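Local coordinates for protein sulfate adenylyltransferase (Allochromatium vinosum, PDB 4DNX) that catalyses, as a dissimilatory ATP sulfurylase, the reaction of sulfate with ATP to give adenosine 5'-phosphosulfate and diphosphate, at residues A64-S67 / A68-T72; V278-A281 / Y282-Q285. All blocks are in the same frame, centred on the assembly; numbering follows the deposited sequence.

Contact 1: A64-S67 / A68-T72; sequences ALSS and AQSMT
The carbonyl oxygen of Ser-66 takes two hydrogen bonds from one residue, Ser-70. OG of Ser-70 donates to O of Ser-66 at 2.8 Å, while the backbone N of Ser-70 comes to that same O of Ser-66 at 2.9 Å from the other face of the carbonyl plane, its N-H 41° away from straight. The Ser-70 hydroxyl can fold back this way because chi1 of 73° sets OG between its own backbone N and carbonyl carbon, aimed down the helix at the preceding turn.

One residue earlier the pattern recurs with an amide in place of a hydroxyl. Gln-69 N and Gln-69 NE2 both donate to O of Leu-65, again from opposite faces. The side-chain bond, NE2 of Gln-69 to O of Leu-65, is 3.1 Å long and fairly straight at N-H; the oxygen lies in the amide plane, yet NE2 stands well above the plane of the Leu-65 carbonyl, not on a lone pair of its oxygen. NE2 of Gln-69 also passes 3.9 Å from CB of Leu-65.

All this happens in the last turns of helix 61-70, in the PUA-like domain. Met-71 leaves helical geometry with positive phi, although its N still bonds to O of Ser-67 at 2.9 Å, with the donor above the carbonyl plane. The chain then turns back, bringing Thr-72 beside Ser-66: OG of Ser-66 lies 3.3 Å from OG1 of Thr-72.

Ser-67 points its hydroxyl elsewhere, to the carbonyl oxygen of Phe-79, a residue whose backbone also hydrogen-bonds with that of Met-71. Met-131 of helix 125-136 packs on Ala-64, Leu-65 and Ala-68, and Arg-275 is hydrogen-bonded to the carbonyl oxygen of Ala-68 near the helix end.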
ATOM      1  N   ALA A  64      -1.838 -31.752   5.476  1.00 16.98           N
ATOM      2  CA  ALA A  64      -0.793 -31.296   6.403  1.00 15.96           C
ATOM      3  C   ALA A  64       0.310 -32.346   6.592  1.00 16.36           C
ATOM      4  O   ALA A  64       1.526 -32.002   6.605  1.00 16.09           O
ATOM      5  CB  ALA A  64      -1.389 -30.843   7.750  1.00 15.77           C
ATOM      6  N   LEU A  65      -0.094 -33.623   6.712  1.00 16.15           N
ATOM      7  CA  LEU A  65       0.896 -34.732   6.869  1.00 18.01           C
ATOM      8  C   LEU A  65       1.731 -34.871   5.605  1.00 18.50           C
ATOM      9  O   LEU A  65       2.951 -35.025   5.668  1.00 18.24           O
ATOM     10  CB  LEU A  65       0.187 -36.035   7.238  1.00 18.75           C
ATOM     11  CG  LEU A  65      -0.364 -35.985   8.655  1.00 19.00           C
ATOM     12  CD1 LEU A  65      -1.541 -36.986   8.695  1.00 19.98           C
ATOM     13  CD2 LEU A  65       0.718 -36.350   9.676  1.00 20.75           C
ATOM     14  N   SER A  66       1.073 -34.704   4.460  1.00 18.81           N
ATOM     15  CA  SER A  66       1.783 -34.833   3.186  1.00 19.18           C
ATOM     16  C   SER A  66       2.753 -33.640   2.985  1.00 17.91           C
ATOM     17  O   SER A  66       3.901 -33.838   2.590  1.00 19.06           O
ATOM     18  CB  SER A  66       0.795 -34.937   2.027  1.00 19.64           C
ATOM     19  OG  SER A  66       1.496 -35.271   0.820  1.00 19.84           O
ATOM     20  N   SER A  67       2.306 -32.430   3.318  1.00 16.98           N
ATOM     21  CA  SER A  67       3.169 -31.220   3.206  1.00 16.95           C
ATOM     22  C   SER A  67       4.416 -31.341   4.129  1.00 17.10           C
ATOM     23  O   SER A  67       5.584 -31.101   3.710  1.00 16.66           O
ATOM     24  CB  SER A  67       2.338 -29.970   3.572  1.00 18.51           C
ATOM     25  OG  SER A  67       3.147 -28.840   3.307  1.00 22.25           O
ATOM     26  N   ALA A  68       4.175 -31.744   5.388  1.00 16.62           N
ATOM     27  CA  ALA A  68       5.248 -31.892   6.356  1.00 17.70           C
ATOM     28  C   ALA A  68       6.292 -32.894   5.867  1.00 18.36           C
ATOM     29  O   ALA A  68       7.492 -32.644   5.958  1.00 19.40           O
ATOM     30  CB  ALA A  68       4.683 -32.343   7.730  1.00 18.38           C
ATOM     31  N   GLN A  69       5.861 -34.042   5.342  1.00 19.44           N
ATOM     32  CA  GLN A  69       6.813 -35.100   5.085  1.00 20.68           C
ATOM     33  C   GLN A  69       7.435 -35.033   3.702  1.00 22.18           C
ATOM     34  O   GLN A  69       8.539 -35.573   3.500  1.00 23.33           O
ATOM     35  CB  GLN A  69       6.162 -36.482   5.259  1.00 21.83           C
ATOM     36  CG  GLN A  69       5.670 -36.755   6.661  1.00 22.28           C
ATOM     37  CD  GLN A  69       4.886 -38.020   6.726  1.00 22.97           C
ATOM     38  OE1 GLN A  69       5.434 -39.099   6.961  1.00 25.09           O
ATOM     39  NE2 GLN A  69       3.588 -37.908   6.536  1.00 23.21           N
ATOM     40  N   SER A  70       6.711 -34.435   2.751  1.00 20.36           N
ATOM     41  CA  SER A  70       7.104 -34.555   1.331  1.00 20.67           C
ATOM     42  C   SER A  70       7.013 -33.240   0.517  1.00 19.59           C
ATOM     43  O   SER A  70       7.303 -33.222  -0.702  1.00 20.60           O
ATOM     44  CB  SER A  70       6.297 -35.674   0.641  1.00 21.28           C
ATOM     45  OG  SER A  70       4.954 -35.257   0.438  1.00 19.72           O
ATOM     46  N   MET A  71       6.624 -32.155   1.193  1.00 18.48           N
ATOM     47  CA  MET A  71       6.398 -30.850   0.577  1.00 17.75           C
ATOM     48  C   MET A  71       5.366 -30.882  -0.535  1.00 18.25           C
ATOM     49  O   MET A  71       5.409 -30.060  -1.439  1.00 18.90           O
ATOM     50  CB  MET A  71       7.722 -30.209   0.105  1.00 18.76           C
ATOM     51  CG  MET A  71       8.829 -30.135   1.160  1.00 20.91           C
ATOM     52  SD  MET A  71      10.255 -29.285   0.350  1.00 25.46           S
ATOM     53  CE  MET A  71      11.673 -30.085   1.047  1.00 31.60           C
ATOM     54  N   THR A  72       4.408 -31.801  -0.447  1.00 19.55           N
ATOM     55  CA  THR A  72       3.268 -31.817  -1.377  1.00 20.18           C
ATOM     56  C   THR A  72       1.953 -31.984  -0.629  1.00 20.46           C
ATOM     57  O   THR A  72       1.906 -32.577   0.454  1.00 20.68           O
ATOM     58  CB  THR A  72       3.363 -32.964  -2.434  1.00 22.76           C
ATOM     59  OG1 THR A  72       3.291 -34.243  -1.771  1.00 24.38           O
ATOM     60  CG2 THR A  72       4.641 -32.884  -3.237  1.00 23.04           C
TER

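Contact 2: V278-A281 / Y282-Q285; sequences VLHA and YFRQ
The side chains of His-280 and Phe-283 run alongside each other in the same direction, with CD2 of His-280 3.7 Å from CZ of Phe-283. The ring of Phe-283 turns one face to the backbone of His-280: CA of His-280 makes a CH-pi contact 4.1 Å from the Phe-283 ring centroid, 26° off its normal. Phe-283 reaches back over the preceding turn because chi1 of 68° seats CG between its backbone N and carbonyl carbon. Arg-284 runs along His-280 too, NH1 of Arg-284 being 3.4 Å from CB of His-280, and CE1 of Phe-283 sits over one face of the Arg-284 guanidinium, toward its rim. Beneath them run ordinary i to i+4 helix bonds, such as N of Phe-283 to O of Leu-279 at 3.0 Å.

Farther out, helix 274-287 packs against the parallel sheet of the Rossmann-like ATP-sulfurylase domain, where Phe-292 touches both His-280 and Arg-284. ND1 of His-280 is hydrogen-bonded to NE2 of His-298, and Arg-284 bonds to His-227 through NE and Gln-199 through NH2. Bonds at these two nitrogens fix the rotation of the buried guanidinium and would probably offset the cost of burying its charge beside aromatic rings.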
ATOM      1  N   VAL A 278      12.748 -22.860   1.910  1.00 14.22           N
ATOM      2  CA  VAL A 278      11.941 -23.280   0.764  1.00 13.62           C
ATOM      3  C   VAL A 278      10.619 -22.485   0.693  1.00 13.44           C
ATOM      4  O   VAL A 278      10.166 -22.086  -0.418  1.00 13.98           O
ATOM      5  CB  VAL A 278      11.667 -24.808   0.788  1.00 14.11           C
ATOM      6  CG1 VAL A 278      10.839 -25.208  -0.427  1.00 14.21           C
ATOM      7  CG2 VAL A 278      13.038 -25.550   0.805  1.00 15.03           C
ATOM      8  N   LEU A 279       9.987 -22.298   1.846  1.00 12.33           N
ATOM      9  CA  LEU A 279       8.780 -21.463   1.897  1.00 12.12           C
ATOM     10  C   LEU A 279       9.060 -20.035   1.391  1.00 11.17           C
ATOM     11  O   LEU A 279       8.280 -19.480   0.586  1.00 10.74           O
ATOM     12  CB  LEU A 279       8.241 -21.422   3.328  1.00 12.71           C
ATOM     13  CG  LEU A 279       6.935 -20.648   3.449  1.00 12.96           C
ATOM     14  CD1 LEU A 279       5.815 -21.346   2.625  1.00 12.58           C
ATOM     15  CD2 LEU A 279       6.547 -20.542   4.954  1.00 13.45           C
ATOM     16  N   HIS A 280      10.179 -19.450   1.861  1.00 11.86           N
ATOM     17  CA  HIS A 280      10.648 -18.123   1.392  1.00 12.08           C
ATOM     18  C   HIS A 280      10.809 -18.060  -0.112  1.00 12.41           C
ATOM     19  O   HIS A 280      10.333 -17.107  -0.713  1.00 13.60           O
ATOM     20  CB  HIS A 280      11.976 -17.774   2.035  1.00 13.17           C
ATOM     21  CG  HIS A 280      11.884 -17.415   3.482  1.00 15.49           C
ATOM     22  ND1 HIS A 280      13.018 -17.245   4.263  1.00 16.77           N
ATOM     23  CD2 HIS A 280      10.821 -17.199   4.293  1.00 15.58           C
ATOM     24  CE1 HIS A 280      12.644 -16.924   5.496  1.00 18.29           C
ATOM     25  NE2 HIS A 280      11.318 -16.883   5.539  1.00 17.62           N
ATOM     26  N   ALA A 281      11.447 -19.072  -0.709  1.00 11.44           N
ATOM     27  CA  ALA A 281      11.607 -19.125  -2.171  1.00 11.87           C
ATOM     28  C   ALA A 281      10.245 -19.199  -2.867  1.00 12.64           C
ATOM     29  O   ALA A 281       9.980 -18.499  -3.871  1.00 12.17           O
ATOM     30  CB  ALA A 281      12.541 -20.282  -2.585  1.00 12.89           C
ATOM     31  N   TYR A 282       9.351 -19.995  -2.291  1.00 12.17           N
ATOM     32  CA  TYR A 282       8.020 -20.164  -2.867  1.00 12.21           C
ATOM     33  C   TYR A 282       7.278 -18.823  -2.972  1.00 11.87           C
ATOM     34  O   TYR A 282       6.811 -18.448  -4.081  1.00 11.60           O
ATOM     35  CB  TYR A 282       7.256 -21.117  -1.970  1.00 12.06           C
ATOM     36  CG  TYR A 282       5.875 -21.502  -2.496  1.00 11.13           C
ATOM     37  CD1 TYR A 282       4.803 -20.607  -2.403  1.00 11.33           C
ATOM     38  CD2 TYR A 282       5.671 -22.751  -3.041  1.00 12.53           C
ATOM     39  CE1 TYR A 282       3.525 -20.971  -2.923  1.00 11.18           C
ATOM     40  CE2 TYR A 282       4.428 -23.151  -3.541  1.00 11.95           C
ATOM     41  CZ  TYR A 282       3.361 -22.241  -3.478  1.00 11.51           C
ATOM     42  OH  TYR A 282       2.143 -22.633  -3.995  1.00 12.53           O
ATOM     43  N   PHE A 283       7.179 -18.083  -1.865  1.00 10.18           N
ATOM     44  CA  PHE A 283       6.412 -16.838  -1.930  1.00 10.69           C
ATOM     45  C   PHE A 283       7.108 -15.692  -2.669  1.00 10.53           C
ATOM     46  O   PHE A 283       6.437 -14.808  -3.228  1.00 11.18           O
ATOM     47  CB  PHE A 283       5.739 -16.431  -0.601  1.00 10.80           C
ATOM     48  CG  PHE A 283       6.651 -16.010   0.524  1.00 10.89           C
ATOM     49  CD1 PHE A 283       7.161 -14.712   0.591  1.00  9.88           C
ATOM     50  CD2 PHE A 283       6.801 -16.867   1.625  1.00 10.86           C
ATOM     51  CE1 PHE A 283       7.945 -14.304   1.737  1.00 11.38           C
ATOM     52  CE2 PHE A 283       7.566 -16.501   2.759  1.00 11.46           C
ATOM     53  CZ  PHE A 283       8.127 -15.207   2.827  1.00 11.91           C
ATOM     54  N   ARG A 284       8.439 -15.782  -2.740  1.00 11.09           N
ATOM     55  CA  ARG A 284       9.184 -14.793  -3.515  1.00 12.65           C
ATOM     56  C   ARG A 284       8.977 -15.023  -4.999  1.00 11.25           C
ATOM     57  O   ARG A 284       8.989 -14.067  -5.796  1.00 11.58           O
ATOM     58  CB  ARG A 284      10.674 -14.798  -3.138  1.00 14.69           C
ATOM     59  CG  ARG A 284      11.057 -13.746  -2.092  1.00 20.48           C
ATOM     60  CD  ARG A 284      10.378 -13.973  -0.854  1.00 20.57           C
ATOM     61  NE  ARG A 284      10.565 -13.018   0.274  1.00 20.21           N
ATOM     62  CZ  ARG A 284      11.141 -13.263   1.458  1.00 19.71           C
ATOM     63  NH1 ARG A 284      11.819 -14.384   1.699  1.00 22.60           N
ATOM     64  NH2 ARG A 284      11.029 -12.363   2.442  1.00 15.31           N
ATOM     65  N   GLN A 285       8.825 -16.271  -5.416  1.00 11.23           N
ATOM     66  CA  GLN A 285       8.499 -16.523  -6.839  1.00 11.85           C
ATOM     67  C   GLN A 285       7.115 -15.964  -7.111  1.00 11.89           C
ATOM     68  O   GLN A 285       6.894 -15.316  -8.160  1.00 12.26           O
ATOM     69  CB  GLN A 285       8.579 -18.017  -7.189  1.00 12.48           C
ATOM     70  CG  GLN A 285       8.283 -18.269  -8.691  1.00 13.27           C
ATOM     71  CD  GLN A 285       8.465 -19.719  -9.114  1.00 14.84           C
ATOM     72  OE1 GLN A 285       9.398 -20.405  -8.674  1.00 15.14           O
ATOM     73  NE2 GLN A 285       7.605 -20.176 -10.033  1.00 15.34           N
TER

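In the fold
From the N terminus, the chain reaches contact 1 first, at the end of helix 61-70 in the PUA-like domain, and contact 2 some two hundred residues later, in helix 274-287 of the ATP-sulfurylase domain. Each is a local contact within a continuous stretch, so neither closes a long loop, and the two follow in series without nesting or crossing. Their centres are about 16 Å apart, but they meet where SD of Met-71 packs 4.2 Å from CG1 of Val-278. Two residues bridge the same region: Arg-275, near the start of the second helix, hydrogen-bonds to the end of helix 61-70, and Phe-79, bonded to Ser-67 and Met-71, meets Tyr-282 edge-to-face.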